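Long-range contact in MucR Phosphodiesterase (Pseudomonas aeruginosa, PDB 5M1T), which belongs to the EAL-domain family and holds two magnesium ions and the ligand C2E in a shared pocket: residues 153-158 and 179-184. Residues are numbered along the deposited sequence; the frame is centred on the assembly and turned at random.
Sequences LILEVT and MGVGIS. With MG (magnesium ion), chain D.
The carboxylate of Glu-156, the flat side-chain group here, has Ser-184 beside its stem, with CG 3.8 Å from Ser-184 CB. One end of the carboxylate faces magnesium, OE1 binding the ion at 2.1 Å; the other, OE2, forms a salt bridge with Lys-207, so both ends are held and its rotation is probably fixed, while Ser-184 OG is hydrogen-bonded to Glu-205. An extended chain beyond CG (chi2 -171°) carries the acid from the sheet to the metal. Small Ser-184 fits between Glu-156 and Ile-154, whose CG2 lies 3.8 Å from Ser-184 CB. Gly-182 pairs next to Ile-154, and having no side chain it puts nothing against Ile-154 CG1 on that face. On the opposite face, Leu-155 and Ile-183, both apolar and buried, fill the layer between the sheet and Leu-176 of helix 166-178. Val-181 sends CG1, anti to its backbone N (chi1 175°), to 3.7 Å from Leu-155 CD1. Parallel pairing joins the strands, with an almost straight bond from Ser-184 N to Leu-155 O (2.8 Å, 178°). Adjacent parallel strands linked through helices form a beta-alpha-beta crossover, here in the barrel-like EAL fold, placing Glu-156 with Glu-65, Asn-124 and Asp-186 in the magnesium site.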
loop_
_atom_site.group_PDB
_atom_site.type_symbol
_atom_site.label_atom_id
_atom_site.label_comp_id
_atom_site.label_asym_id
_atom_site.label_seq_id
_atom_site.Cartn_x
_atom_site.Cartn_y
_atom_site.Cartn_z
ATOM N N LEU A 153 19.468 5.059 6.008
ATOM C CA LEU A 153 18.250 5.508 5.382
ATOM C C LEU A 153 17.121 5.562 6.415
ATOM O O LEU A 153 16.940 4.633 7.198
ATOM C CB LEU A 153 17.858 4.566 4.268
ATOM C CG LEU A 153 16.505 4.854 3.611
ATOM C CD1 LEU A 153 16.524 6.148 2.807
ATOM C CD2 LEU A 153 16.129 3.691 2.722
ATOM N N ILE A 154 16.359 6.645 6.397
ATOM C CA ILE A 154 15.212 6.805 7.277
ATOM C C ILE A 154 14.013 7.003 6.376
ATOM O O ILE A 154 14.082 7.766 5.391
ATOM C CB ILE A 154 15.375 8.034 8.217
ATOM C CG1 ILE A 154 16.369 7.726 9.327
ATOM C CG2 ILE A 154 14.033 8.474 8.813
ATOM C CD1 ILE A 154 16.817 8.945 10.130
ATOM N N LEU A 155 12.923 6.300 6.662
ATOM C CA LEU A 155 11.717 6.473 5.909
ATOM C C LEU A 155 10.663 7.119 6.820
ATOM O O LEU A 155 10.405 6.633 7.952
ATOM C CB LEU A 155 11.259 5.151 5.351
ATOM C CG LEU A 155 12.168 4.576 4.262
ATOM C CD1 LEU A 155 11.788 3.148 3.963
ATOM C CD2 LEU A 155 12.139 5.370 2.957
ATOM N N GLU A 156 10.087 8.226 6.330
ATOM C CA GLU A 156 9.071 8.978 7.066
ATOM C C GLU A 156 7.635 8.735 6.533
ATOM O O GLU A 156 7.341 9.017 5.382
ATOM C CB GLU A 156 9.396 10.477 7.008
ATOM C CG GLU A 156 10.755 10.863 7.603
ATOM C CD GLU A 156 10.973 12.371 7.745
ATOM O OE1 GLU A 156 10.032 13.158 7.439
ATOM O OE2 GLU A 156 12.101 12.762 8.173
ATOM N N VAL A 157 6.769 8.216 7.386
ATOM C CA VAL A 157 5.370 8.010 7.073
ATOM C C VAL A 157 4.585 8.857 8.074
ATOM O O VAL A 157 4.961 8.967 9.265
ATOM C CB VAL A 157 4.983 6.519 7.221
ATOM C CG1 VAL A 157 3.561 6.275 6.767
ATOM C CG2 VAL A 157 5.892 5.655 6.367
ATOM N N THR A 158 3.535 9.512 7.618
ATOM C CA THR A 158 2.839 10.428 8.518
ATOM C C THR A 158 2.045 9.624 9.555
ATOM O O THR A 158 1.729 8.439 9.348
ATOM C CB THR A 158 1.885 11.420 7.783
ATOM O OG1 THR A 158 0.856 10.690 7.085
ATOM C CG2 THR A 158 2.675 12.365 6.826
ATOM N N MET A 179 15.150 -5.139 7.887
ATOM C CA MET A 179 16.212 -4.857 6.903
ATOM C C MET A 179 17.237 -3.878 7.450
ATOM O O MET A 179 18.308 -3.728 6.894
ATOM C CB MET A 179 15.638 -4.216 5.652
ATOM C CG MET A 179 14.720 -5.081 4.825
ATOM S SD MET A 179 13.974 -4.051 3.546
ATOM C CE MET A 179 15.425 -3.318 2.799
ATOM N N GLY A 180 16.888 -3.180 8.523
ATOM C CA GLY A 180 17.810 -2.231 9.147
ATOM C C GLY A 180 17.510 -0.778 8.841
ATOM O O GLY A 180 18.261 0.084 9.210
ATOM N N VAL A 181 16.417 -0.511 8.153
ATOM C CA VAL A 181 16.020 0.860 7.812
ATOM C C VAL A 181 15.364 1.568 9.007
ATOM O O VAL A 181 14.568 0.978 9.740
ATOM C CB VAL A 181 15.016 0.854 6.633
ATOM C CG1 VAL A 181 14.519 2.257 6.366
ATOM C CG2 VAL A 181 15.657 0.268 5.378
ATOM N N GLY A 182 15.695 2.841 9.204
ATOM C CA GLY A 182 15.081 3.615 10.290
ATOM C C GLY A 182 13.664 4.036 9.893
ATOM O O GLY A 182 13.428 4.372 8.730
ATOM N N ILE A 183 12.741 4.040 10.856
ATOM C CA ILE A 183 11.353 4.439 10.600
ATOM C C ILE A 183 10.957 5.649 11.457
ATOM O O ILE A 183 11.027 5.597 12.677
ATOM C CB ILE A 183 10.358 3.302 10.916
ATOM C CG1 ILE A 183 10.697 2.036 10.139
ATOM C CG2 ILE A 183 8.922 3.761 10.695
ATOM C CD1 ILE A 183 10.522 2.204 8.655
ATOM N N SER A 184 10.534 6.720 10.794
ATOM C CA SER A 184 10.102 7.942 11.457
ATOM C C SER A 184 8.609 8.192 11.219
ATOM O O SER A 184 8.098 8.000 10.096
ATOM C CB SER A 184 10.937 9.115 10.928
ATOM O OG SER A 184 10.530 10.344 11.521
HETATM MG MG MG D . 8.941 14.621 6.364
HETATM O O HOH W 1 9.537 16.227 7.687
#